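Local coordinates for uncharacterized protein Atu1656/AGR_C_3050 (Agrobacterium tumefaciens, PDB 2OJH), which is of unknown function but adopts the six-bladed beta-propeller fold of the TolB family, at residues K104-F107 with I112-L115; R123-N128 with K141-C146; V234-D237 with H243-D246; V251-M256 with N260-F265. All coordinates share one frame; numbering follows the deposited sequence.

Overall arrangement
The chain is a six-bladed beta-propeller of the TolB family, its blades built on antiparallel four-stranded sheets, and the four contacts come in series along it, none interleaved with another. Contact 1 lies in the sheet of strands 91-92 to 123-124, one of whose two outer strands, 123-124, also opens contact 2; their centres are about 10 Å apart, and contact 2 carries the chain across to the next sheet, at strand 142-149. Contacts 3 and 4 share the sheet of strands 217-224 to 262-267 and lie about 16 Å apart between centres. Contacts 1 and 4, about 34 Å apart between centres, lie on opposite sides of the chain's centre. Contacts 1, 3 and 4 are within blades and contact 2 joins successive ones, so both kinds of packing hold the ring.

Contact 1 (K104-F107 with I112-L115); sequences KVEF and IYLL
Glu106 reaches from the loop between strands 98-103 and 111-116 to the phenol of Tyr113. Its CB already lies 3.4 Å from Tyr113 OH, CG stays at a similar distance, and the chain runs on extended (chi2 -163°) past the hydroxyl. At the tip OE1 lies at the edge of the Tyr113 ring and in its plane, and accepts a hydrogen bond of 2.5 Å from Tyr113 OH through its anti lone pair, the one turned from the other carboxylate oxygen. Carboxylate and ring planes stand 47° apart. Beside this, Phe107 brings CE2 to 3.9 Å from Tyr113 OH. A water donates to Tyr113 OH at 2.7 Å and accepts from Glu106 N at 2.8 Å, so that the hydroxyl is tied to both backbone and side chain of one residue. The tyrosine ring itself is buried, packing edge-to-face with Phe82 and touching Leu124. The contact thus ties a loop of the blade to the strand that follows it. A phenol that donates a hydrogen bond to a carboxylate while accepting one from water has its rotation about the CZ-OH bond largely fixed, and here the carboxylate and the water together orient the hydroxyl.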
loop_
_atom_site.group_PDB
_atom_site.type_symbol
_atom_site.label_atom_id
_atom_site.label_comp_id
_atom_site.label_asym_id
_atom_site.label_seq_id
_atom_site.Cartn_x
_atom_site.Cartn_y
_atom_site.Cartn_z
ATOM N N LYS A 104 0.482 -2.716 16.427
ATOM C CA LYS A 104 -0.507 -2.854 17.486
ATOM C C LYS A 104 0.004 -3.282 18.863
ATOM O O LYS A 104 -0.788 -3.668 19.708
ATOM C CB LYS A 104 -1.687 -3.727 17.036
ATOM C CG LYS A 104 -1.374 -5.158 16.783
ATOM C CD LYS A 104 -2.554 -5.856 16.041
ATOM C CE LYS A 104 -3.482 -6.578 17.016
ATOM N NZ LYS A 104 -4.414 -7.521 16.290
ATOM N N VAL A 105 1.306 -3.177 19.106
ATOM C CA VAL A 105 1.850 -3.496 20.441
ATOM C C VAL A 105 1.264 -2.599 21.532
ATOM O O VAL A 105 0.794 -3.087 22.564
ATOM C CB VAL A 105 3.413 -3.453 20.462
ATOM C CG1 VAL A 105 3.961 -3.386 21.884
ATOM C CG2 VAL A 105 3.972 -4.651 19.739
ATOM N N GLU A 106 1.281 -1.292 21.298
ATOM C CA GLU A 106 0.952 -0.322 22.350
ATOM C C GLU A 106 -0.499 -0.279 22.783
ATOM O O GLU A 106 -0.773 -0.136 23.973
ATOM C CB GLU A 106 1.424 1.074 21.965
ATOM C CG GLU A 106 2.892 1.283 22.246
ATOM C CD GLU A 106 3.294 2.747 22.254
ATOM O OE1 GLU A 106 2.995 3.473 21.283
ATOM O OE2 GLU A 106 3.957 3.162 23.229
ATOM N N PHE A 107 -1.420 -0.425 21.833
ATOM C CA PHE A 107 -2.837 -0.206 22.100
ATOM C C PHE A 107 -3.747 -1.347 21.670
ATOM O O PHE A 107 -4.964 -1.261 21.854
ATOM C CB PHE A 107 -3.289 1.108 21.455
ATOM C CG PHE A 107 -2.428 2.290 21.839
ATOM C CD1 PHE A 107 -2.538 2.865 23.103
ATOM C CD2 PHE A 107 -1.492 2.803 20.949
ATOM C CE1 PHE A 107 -1.741 3.931 23.467
ATOM C CE2 PHE A 107 -0.687 3.889 21.312
ATOM C CZ PHE A 107 -0.825 4.443 22.562
ATOM N N ILE A 112 -0.196 4.323 13.839
ATOM C CA ILE A 112 0.808 4.694 12.848
ATOM C C ILE A 112 2.027 5.283 13.576
ATOM O O ILE A 112 1.882 6.069 14.517
ATOM C CB ILE A 112 0.206 5.668 11.786
ATOM C CG1 ILE A 112 -0.867 4.936 10.946
ATOM C CG2 ILE A 112 1.276 6.179 10.861
ATOM C CD1 ILE A 112 -1.639 5.903 10.010
ATOM N N TYR A 113 3.222 4.869 13.170
ATOM C CA TYR A 113 4.469 5.444 13.726
ATOM C C TYR A 113 5.418 5.778 12.577
ATOM O O TYR A 113 5.306 5.202 11.494
ATOM C CB TYR A 113 5.180 4.432 14.619
ATOM C CG TYR A 113 4.365 3.936 15.797
ATOM C CD1 TYR A 113 3.395 2.939 15.635
ATOM C CD2 TYR A 113 4.595 4.444 17.070
ATOM C CE1 TYR A 113 2.642 2.495 16.729
ATOM C CE2 TYR A 113 3.877 3.999 18.169
ATOM C CZ TYR A 113 2.894 3.028 17.983
ATOM O OH TYR A 113 2.187 2.598 19.077
ATOM N N LEU A 114 6.371 6.671 12.821
ATOM C CA LEU A 114 7.505 6.892 11.917
ATOM C C LEU A 114 8.747 6.460 12.666
ATOM O O LEU A 114 8.777 6.539 13.885
ATOM C CB LEU A 114 7.681 8.391 11.587
ATOM C CG LEU A 114 6.476 9.113 10.961
ATOM C CD1 LEU A 114 6.902 10.513 10.554
ATOM C CD2 LEU A 114 5.955 8.346 9.790
ATOM N N LEU A 115 9.759 5.992 11.940
ATOM C CA LEU A 115 11.051 5.666 12.531
ATOM C C LEU A 115 12.169 5.880 11.491
ATOM O O LEU A 115 11.886 6.014 10.305
ATOM C CB LEU A 115 11.063 4.230 13.079
ATOM C CG LEU A 115 11.040 3.098 12.058
ATOM C CD1 LEU A 115 11.837 1.896 12.575
ATOM C CD2 LEU A 115 9.586 2.764 11.770
HETATM O O HOH W 1 1.752 -0.076 18.783
#

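Contact 2 (R123-N128 with K141-C146); sequences RLMTKN and KSFTYC
Met125, a selenomethionine, and Phe143 meet at an angle: the ring of Phe143 presents its outer edge, and CB of Met125 sits close to the ring plane, 3.7 Å from Phe143 CZ. CG of Met125 is as near to the same carbon, but the chain then bends at both chi2 and chi3 and carries the selenium end away from the ring, so it is the root of the side chain that does the touching. One residue further on, Thr126 and Tyr145 approach from opposite directions. The methyl CG2 of Thr126 comes obliquely to the ring, 4.0 Å from Tyr145 CE2 and 4.1 Å from Tyr145 CZ. With chi1 at 55°, Thr126 turns OG1 between its backbone N and carbonyl carbon and leaves the methyl to face the tyrosine. Both aromatic side chains also have chi1 near +60° and leave strand 142-149 on the same side, toward 123-128. The backbones of the two segments stay apart, Met125 and Phe143 being 10.2 Å between CA atoms, and side chains bridge the distance. Around them Met158 packs on Met125, Phe143 and Tyr145, while Trp133 meets the ring of Phe143. Polar ends are turned to other partners: Thr126 OG1 receives the backbone N-H of Ile112, and Tyr145 OH is hydrogen-bonded to Glu165, which also takes Asn128 ND2. Between 123-128 and 141-146 the contact is therefore apolar, with no hydrogen bond across it, while the buried hydroxyls of Thr126 and Tyr145 are satisfied outside it.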
loop_
_atom_site.group_PDB
_atom_site.type_symbol
_atom_site.label_atom_id
_atom_site.label_comp_id
_atom_site.label_asym_id
_atom_site.label_seq_id
_atom_site.Cartn_x
_atom_site.Cartn_y
_atom_site.Cartn_z
ATOM N N ARG A 123 8.081 6.640 16.516
ATOM C CA ARG A 123 7.445 7.839 17.030
ATOM C C ARG A 123 5.954 7.804 16.684
ATOM O O ARG A 123 5.615 7.790 15.523
ATOM C CB ARG A 123 8.112 9.067 16.396
ATOM C CG ARG A 123 9.570 9.324 16.821
ATOM C CD ARG A 123 10.377 10.111 15.745
ATOM N NE ARG A 123 9.520 11.024 14.970
ATOM C CZ ARG A 123 9.663 11.307 13.672
ATOM N NH1 ARG A 123 10.628 10.756 12.946
ATOM N NH2 ARG A 123 8.815 12.146 13.088
ATOM N N LEU A 124 5.075 7.793 17.696
ATOM C CA LEU A 124 3.605 7.698 17.463
ATOM C C LEU A 124 3.068 8.925 16.742
ATOM O O LEU A 124 3.321 10.077 17.176
ATOM C CB LEU A 124 2.809 7.497 18.793
ATOM C CG LEU A 124 1.284 7.353 18.679
ATOM C CD1 LEU A 124 0.858 6.085 17.918
ATOM C CD2 LEU A 124 0.650 7.407 20.066
HETATM N N MSE A 125 2.315 8.675 15.670
HETATM C CA MSE A 125 1.704 9.734 14.900
HETATM C C MSE A 125 0.224 9.882 15.218
HETATM O O MSE A 125 -0.274 11.001 15.337
HETATM C CB MSE A 125 1.842 9.483 13.393
HETATM C CG MSE A 125 3.202 9.583 12.780
HETATM SE SE MSE A 125 4.100 11.272 13.187
HETATM C CE MSE A 125 5.400 10.761 14.494
ATOM N N THR A 126 -0.495 8.766 15.327
ATOM C CA THR A 126 -1.937 8.835 15.460
ATOM C C THR A 126 -2.473 8.480 16.848
ATOM O O THR A 126 -2.286 7.358 17.334
ATOM C CB THR A 126 -2.594 7.893 14.488
ATOM O OG1 THR A 126 -2.058 6.576 14.681
ATOM C CG2 THR A 126 -2.331 8.351 13.073
ATOM N N LYS A 127 -3.161 9.439 17.467
ATOM C CA LYS A 127 -3.769 9.228 18.765
ATOM C C LYS A 127 -5.160 8.627 18.656
ATOM O O LYS A 127 -5.686 8.158 19.651
ATOM C CB LYS A 127 -3.809 10.537 19.553
ATOM C CG LYS A 127 -2.411 11.027 19.950
ATOM C CD LYS A 127 -2.473 12.414 20.513
ATOM C CE LYS A 127 -1.065 12.968 20.712
ATOM N NZ LYS A 127 -1.197 14.324 21.271
ATOM N N ASN A 128 -5.741 8.652 17.456
ATOM C CA ASN A 128 -7.103 8.151 17.207
ATOM C C ASN A 128 -7.012 6.875 16.398
ATOM O O ASN A 128 -6.405 6.871 15.315
ATOM C CB ASN A 128 -7.918 9.201 16.463
ATOM C CG ASN A 128 -8.061 10.519 17.254
ATOM O OD1 ASN A 128 -8.240 10.515 18.471
ATOM N ND2 ASN A 128 -7.984 11.642 16.549
ATOM N N LYS A 141 6.015 15.941 3.438
ATOM C CA LYS A 141 5.573 16.649 4.639
ATOM C C LYS A 141 4.309 16.049 5.274
ATOM O O LYS A 141 3.996 16.312 6.438
ATOM C CB LYS A 141 5.350 18.131 4.324
ATOM C CG LYS A 141 6.576 18.864 3.796
ATOM C CD LYS A 141 6.287 20.365 3.762
ATOM C CE LYS A 141 7.488 21.189 3.303
ATOM N NZ LYS A 141 7.780 21.009 1.840
ATOM N N SER A 142 3.586 15.230 4.516
ATOM C CA SER A 142 2.303 14.723 4.992
ATOM C C SER A 142 2.167 13.249 4.624
ATOM O O SER A 142 2.906 12.755 3.782
ATOM C CB SER A 142 1.155 15.495 4.335
ATOM O OG SER A 142 1.152 16.845 4.740
ATOM N N PHE A 143 1.261 12.541 5.289
ATOM C CA PHE A 143 0.918 11.190 4.843
ATOM C C PHE A 143 -0.575 10.959 4.921
ATOM O O PHE A 143 -1.314 11.702 5.577
ATOM C CB PHE A 143 1.694 10.111 5.605
ATOM C CG PHE A 143 1.433 10.094 7.109
ATOM C CD1 PHE A 143 0.321 9.448 7.633
ATOM C CD2 PHE A 143 2.320 10.725 7.992
ATOM C CE1 PHE A 143 0.073 9.426 9.012
ATOM C CE2 PHE A 143 2.075 10.708 9.375
ATOM C CZ PHE A 143 0.949 10.055 9.877
ATOM N N THR A 144 -1.041 9.940 4.218
ATOM C CA THR A 144 -2.458 9.666 4.181
ATOM C C THR A 144 -2.711 8.258 4.721
ATOM O O THR A 144 -1.810 7.392 4.673
ATOM C CB THR A 144 -3.000 9.864 2.751
ATOM O OG1 THR A 144 -4.425 9.730 2.740
ATOM C CG2 THR A 144 -2.379 8.846 1.779
ATOM N N TYR A 145 -3.932 8.002 5.202
ATOM C CA TYR A 145 -4.222 6.734 5.877
ATOM C C TYR A 145 -5.691 6.432 5.983
ATOM O O TYR A 145 -6.554 7.313 5.764
ATOM C CB TYR A 145 -3.592 6.705 7.282
ATOM C CG TYR A 145 -3.964 7.830 8.247
ATOM C CD1 TYR A 145 -3.387 9.105 8.133
ATOM C CD2 TYR A 145 -4.826 7.598 9.321
ATOM C CE1 TYR A 145 -3.719 10.123 9.015
ATOM C CE2 TYR A 145 -5.144 8.603 10.218
ATOM C CZ TYR A 145 -4.582 9.875 10.062
ATOM O OH TYR A 145 -4.866 10.888 10.966
ATOM N N CYS A 146 -6.000 5.183 6.316
ATOM C CA CYS A 146 -7.397 4.799 6.558
ATOM C C CYS A 146 -7.532 4.887 8.072
ATOM O O CYS A 146 -6.663 4.370 8.805
ATOM C CB CYS A 146 -7.682 3.373 6.096
ATOM S SG CYS A 146 -9.387 2.833 6.503
#

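Contact 3 (V234-D237 with H243-D246); sequences VSYD and HPRD. With ACY (acetic acid), chain C.
The ring of Tyr236 has the carbonyl oxygen of Pro244 at its edge, in the ring plane, and His243 CA approaches it obliquely. Trp220 packs edge-to-face with this phenol and stacks on the imidazole of His243, so one indole serves both aromatic residues. Tyr236 OH donates to Pro244 O at 2.9 Å; the C=O...donor angle is 140°, with the hydroxyl tilted somewhat from the carbonyl plane. Further contacts come from CD of the proline ring, 3.7 Å from Tyr236 CE1, and from His243 CB, 3.5 Å from Tyr236 OH. Because chi1 of His243 is 54°, its imidazole swings away from the tyrosine beyond CB. There NE2 donates to OXT of an acetic acid molecule at 3.2 Å with a bent N-H...O angle of 140°, the oxygen lying obliquely to the ring, while ND1 is hydrogen-bonded to Gln271 OE1. Imidazole rotation is thus restrained by Trp220 and by partners at both nitrogens. The acetic acid probably comes from the crystallisation liquor and by itself identifies no natural ligand. In the fold, the Tyr236 hydroxyl bonds the loop backbone at Pro244, joining strand 230-237 to the connection that leads to 247-255 within one blade of the beta-propeller.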
loop_
_atom_site.group_PDB
_atom_site.type_symbol
_atom_site.label_atom_id
_atom_site.label_comp_id
_atom_site.label_asym_id
_atom_site.label_seq_id
_atom_site.Cartn_x
_atom_site.Cartn_y
_atom_site.Cartn_z
ATOM N N VAL A 234 -5.581 -4.125 -7.655
ATOM C CA VAL A 234 -6.045 -5.514 -7.721
ATOM C C VAL A 234 -7.568 -5.539 -7.862
ATOM O O VAL A 234 -8.245 -4.782 -7.180
ATOM C CB VAL A 234 -5.687 -6.261 -6.448
ATOM C CG1 VAL A 234 -6.329 -7.651 -6.406
ATOM C CG2 VAL A 234 -4.157 -6.378 -6.291
ATOM N N SER A 235 -8.098 -6.435 -8.693
ATOM C CA SER A 235 -9.551 -6.668 -8.827
ATOM C C SER A 235 -9.919 -8.060 -8.311
ATOM O O SER A 235 -9.427 -9.066 -8.833
ATOM C CB SER A 235 -9.997 -6.571 -10.292
ATOM O OG SER A 235 -10.109 -5.209 -10.698
ATOM N N TYR A 236 -10.760 -8.121 -7.276
ATOM C CA TYR A 236 -11.296 -9.388 -6.794
ATOM C C TYR A 236 -12.581 -9.663 -7.551
ATOM O O TYR A 236 -13.160 -8.732 -8.093
ATOM C CB TYR A 236 -11.701 -9.248 -5.355
ATOM C CG TYR A 236 -10.596 -9.224 -4.327
ATOM C CD1 TYR A 236 -10.165 -10.404 -3.706
ATOM C CD2 TYR A 236 -10.031 -8.040 -3.946
ATOM C CE1 TYR A 236 -9.169 -10.373 -2.704
ATOM C CE2 TYR A 236 -9.032 -8.004 -2.959
ATOM C CZ TYR A 236 -8.621 -9.191 -2.343
ATOM O OH TYR A 236 -7.637 -9.168 -1.329
ATOM N N ASP A 237 -13.059 -10.907 -7.563
ATOM C CA ASP A 237 -14.422 -11.151 -8.030
ATOM C C ASP A 237 -15.424 -10.327 -7.202
ATOM O O ASP A 237 -15.170 -9.982 -6.039
ATOM C CB ASP A 237 -14.781 -12.647 -8.013
ATOM C CG ASP A 237 -13.892 -13.490 -8.941
ATOM O OD1 ASP A 237 -13.161 -12.937 -9.810
ATOM O OD2 ASP A 237 -13.918 -14.732 -8.782
ATOM N N HIS A 243 -11.232 -7.779 1.676
ATOM C CA HIS A 243 -9.992 -8.087 0.921
ATOM C C HIS A 243 -9.199 -9.286 1.498
ATOM O O HIS A 243 -8.149 -9.119 2.125
ATOM C CB HIS A 243 -9.102 -6.853 0.856
ATOM C CG HIS A 243 -8.787 -6.245 2.190
ATOM N ND1 HIS A 243 -7.501 -6.141 2.676
ATOM C CD2 HIS A 243 -9.581 -5.676 3.125
ATOM C CE1 HIS A 243 -7.515 -5.536 3.850
ATOM N NE2 HIS A 243 -8.764 -5.236 4.144
ATOM N N PRO A 244 -9.716 -10.485 1.303
ATOM C CA PRO A 244 -9.132 -11.700 1.855
ATOM C C PRO A 244 -7.788 -12.129 1.212
ATOM O O PRO A 244 -7.373 -11.594 0.161
ATOM C CB PRO A 244 -10.189 -12.762 1.513
ATOM C CG PRO A 244 -11.425 -11.992 1.219
ATOM C CD PRO A 244 -10.924 -10.793 0.527
ATOM N N ARG A 245 -7.151 -13.109 1.853
ATOM C CA ARG A 245 -5.995 -13.806 1.313
ATOM C C ARG A 245 -6.411 -14.820 0.281
ATOM O O ARG A 245 -7.581 -15.202 0.216
ATOM C CB ARG A 245 -5.330 -14.609 2.420
ATOM C CG ARG A 245 -4.746 -13.786 3.510
ATOM C CD ARG A 245 -3.686 -14.589 4.214
ATOM N NE ARG A 245 -2.994 -13.733 5.149
ATOM C CZ ARG A 245 -2.176 -12.747 4.790
ATOM N NH1 ARG A 245 -1.909 -12.505 3.505
ATOM N NH2 ARG A 245 -1.616 -12.002 5.730
ATOM N N ASP A 246 -5.424 -15.285 -0.481
ATOM C CA ASP A 246 -5.481 -16.577 -1.178
ATOM C C ASP A 246 -6.688 -16.799 -2.061
ATOM O O ASP A 246 -7.371 -17.838 -1.957
ATOM C CB ASP A 246 -5.298 -17.749 -0.190
ATOM C CG ASP A 246 -3.975 -17.682 0.577
ATOM O OD1 ASP A 246 -3.001 -17.077 0.098
ATOM O OD2 ASP A 246 -3.894 -18.255 1.676
HETATM C C ACY C . -8.498 -2.132 6.671
HETATM O O ACY C . -7.355 -2.575 6.937
HETATM O OXT ACY C . -9.265 -2.612 5.821
HETATM C CH3 ACY C . -9.002 -0.937 7.400
#

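Contact 4 (V251-M256 with N260-F265); sequences VQLMDM and NVETLF
Val251 and Phe265 form an antiparallel hydrogen-bonded pair in which Val251 N donates to Phe265 O at 3.0 Å, almost straight at 167°. Val251 O instead takes the N-H of Leu264 at 2.8 Å, so that Leu264 and Phe265 both face one valine: a classic beta bulge. Past it, Leu253 and Glu262 exchange both backbone bonds, Leu253 N to Glu262 O and Glu262 N to Leu253 O. The bend of Gln252 at chi2 (-79°) brings OE1 to Thr263, whose OG1 donates at 2.7 Å to a lone pair of OE1 in the carbonyl plane. Near the turn Asn260 ND2 donates to Asp255 OD2 at 2.7 Å, on the syn side but 27° out of the carboxylate plane; Asp255 OD1 is paired with Lys230, and Glu262 OE1 with Arg32. Apolar contacts fill in: CB of Val251 makes a CH-pi contact over a face of Phe265, 4.0 Å from its centroid, and Leu264 CD1 packs on Leu253 CB at 3.8 Å. Strand 262-267 is an outer strand of the four-stranded sheet, and 247-255 lies between it and 230-237, with Phe286 of strand 285-291 packing on Val251, Leu264 and Phe265.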
loop_
_atom_site.group_PDB
_atom_site.type_symbol
_atom_site.label_atom_id
_atom_site.label_comp_id
_atom_site.label_asym_id
_atom_site.label_seq_id
_atom_site.Cartn_x
_atom_site.Cartn_y
_atom_site.Cartn_z
ATOM N N VAL A 251 -4.303 -8.504 -11.400
ATOM C CA VAL A 251 -3.526 -7.289 -11.197
ATOM C C VAL A 251 -3.825 -6.437 -12.439
ATOM O O VAL A 251 -3.591 -6.868 -13.577
ATOM C CB VAL A 251 -2.024 -7.581 -10.998
ATOM C CG1 VAL A 251 -1.193 -6.290 -10.935
ATOM C CG2 VAL A 251 -1.807 -8.412 -9.713
ATOM N N GLN A 252 -4.382 -5.251 -12.195
ATOM C CA GLN A 252 -4.870 -4.390 -13.236
ATOM C C GLN A 252 -4.034 -3.144 -13.346
ATOM O O GLN A 252 -3.377 -2.736 -12.386
ATOM C CB GLN A 252 -6.298 -3.934 -12.924
ATOM C CG GLN A 252 -7.272 -5.027 -12.617
ATOM C CD GLN A 252 -7.746 -5.703 -13.856
ATOM O OE1 GLN A 252 -7.188 -6.708 -14.253
ATOM N NE2 GLN A 252 -8.756 -5.139 -14.507
ATOM N N LEU A 253 -4.110 -2.517 -14.518
ATOM C CA LEU A 253 -3.459 -1.240 -14.757
ATOM C C LEU A 253 -4.423 -0.370 -15.553
ATOM O O LEU A 253 -5.189 -0.881 -16.400
ATOM C CB LEU A 253 -2.157 -1.437 -15.552
ATOM C CG LEU A 253 -1.126 -0.296 -15.601
ATOM C CD1 LEU A 253 -0.418 -0.180 -14.302
ATOM C CD2 LEU A 253 -0.070 -0.497 -16.728
HETATM N N MSE A 254 -4.390 0.931 -15.266
HETATM C CA MSE A 254 -5.171 1.921 -16.016
HETATM C C MSE A 254 -4.489 3.292 -16.031
HETATM O O MSE A 254 -3.569 3.546 -15.249
HETATM C CB MSE A 254 -6.541 2.067 -15.370
HETATM C CG MSE A 254 -6.442 2.666 -13.975
HETATM SE SE MSE A 254 -8.159 2.641 -13.052
HETATM C CE MSE A 254 -7.520 3.120 -11.278
ATOM N N ASP A 255 -4.978 4.173 -16.904
ATOM C CA ASP A 255 -4.546 5.584 -16.953
ATOM C C ASP A 255 -4.989 6.310 -15.667
ATOM O O ASP A 255 -5.918 5.850 -14.982
ATOM C CB ASP A 255 -5.153 6.283 -18.188
ATOM C CG ASP A 255 -4.666 5.691 -19.521
ATOM O OD1 ASP A 255 -3.593 5.053 -19.551
ATOM O OD2 ASP A 255 -5.353 5.871 -20.560
HETATM N N MSE A 256 -4.336 7.430 -15.330
HETATM C CA MSE A 256 -4.756 8.258 -14.178
HETATM C C MSE A 256 -6.257 8.585 -14.127
HETATM O O MSE A 256 -6.835 8.708 -13.046
HETATM C CB MSE A 256 -4.022 9.591 -14.148
HETATM C CG MSE A 256 -2.558 9.510 -13.984
HETATM SE SE MSE A 256 -1.998 8.540 -12.397
HETATM C CE MSE A 256 -2.510 9.751 -11.034
ATOM N N ASN A 260 -8.468 3.085 -20.240
ATOM C CA ASN A 260 -7.628 1.954 -20.692
ATOM C C ASN A 260 -7.289 0.944 -19.598
ATOM O O ASN A 260 -6.116 0.621 -19.367
ATOM C CB ASN A 260 -6.344 2.464 -21.359
ATOM C CG ASN A 260 -6.622 3.184 -22.673
ATOM O OD1 ASN A 260 -7.161 2.592 -23.620
ATOM N ND2 ASN A 260 -6.270 4.472 -22.736
ATOM N N VAL A 261 -8.323 0.448 -18.923
ATOM C CA VAL A 261 -8.111 -0.560 -17.886
ATOM C C VAL A 261 -7.677 -1.851 -18.581
ATOM O O VAL A 261 -8.273 -2.266 -19.582
ATOM C CB VAL A 261 -9.380 -0.816 -17.058
ATOM C CG1 VAL A 261 -9.090 -1.816 -15.949
ATOM C CG2 VAL A 261 -9.883 0.487 -16.453
ATOM N N GLU A 262 -6.620 -2.469 -18.075
ATOM C CA GLU A 262 -6.181 -3.747 -18.616
ATOM C C GLU A 262 -5.774 -4.682 -17.492
ATOM O O GLU A 262 -5.401 -4.228 -16.408
ATOM C CB GLU A 262 -5.029 -3.554 -19.609
ATOM C CG GLU A 262 -3.756 -2.945 -19.003
ATOM C CD GLU A 262 -2.734 -2.585 -20.071
ATOM O OE1 GLU A 262 -2.359 -3.489 -20.858
ATOM O OE2 GLU A 262 -2.325 -1.405 -20.144
ATOM N N THR A 263 -5.845 -5.981 -17.759
ATOM C CA THR A 263 -5.298 -6.990 -16.843
ATOM C C THR A 263 -3.852 -7.242 -17.211
ATOM O O THR A 263 -3.544 -7.659 -18.328
ATOM C CB THR A 263 -6.106 -8.304 -16.914
ATOM O OG1 THR A 263 -7.464 -8.013 -16.576
ATOM C CG2 THR A 263 -5.579 -9.331 -15.925
ATOM N N LEU A 264 -2.943 -6.946 -16.294
ATOM C CA LEU A 264 -1.549 -7.245 -16.526
ATOM C C LEU A 264 -1.334 -8.757 -16.398
ATOM O O LEU A 264 -0.744 -9.376 -17.283
ATOM C CB LEU A 264 -0.665 -6.470 -15.529
ATOM C CG LEU A 264 -0.748 -4.966 -15.734
ATOM C CD1 LEU A 264 0.212 -4.259 -14.706
ATOM C CD2 LEU A 264 -0.416 -4.533 -17.165
ATOM N N PHE A 265 -1.807 -9.367 -15.305
ATOM C CA PHE A 265 -1.733 -10.827 -15.166
ATOM C C PHE A 265 -2.746 -11.303 -14.118
ATOM O O PHE A 265 -3.184 -10.509 -13.305
ATOM C CB PHE A 265 -0.312 -11.269 -14.796
ATOM C CG PHE A 265 0.333 -10.418 -13.732
ATOM C CD1 PHE A 265 1.067 -9.294 -14.092
ATOM C CD2 PHE A 265 0.214 -10.745 -12.381
ATOM C CE1 PHE A 265 1.679 -8.498 -13.112
ATOM C CE2 PHE A 265 0.828 -9.966 -11.395
ATOM C CZ PHE A 265 1.547 -8.835 -11.772
#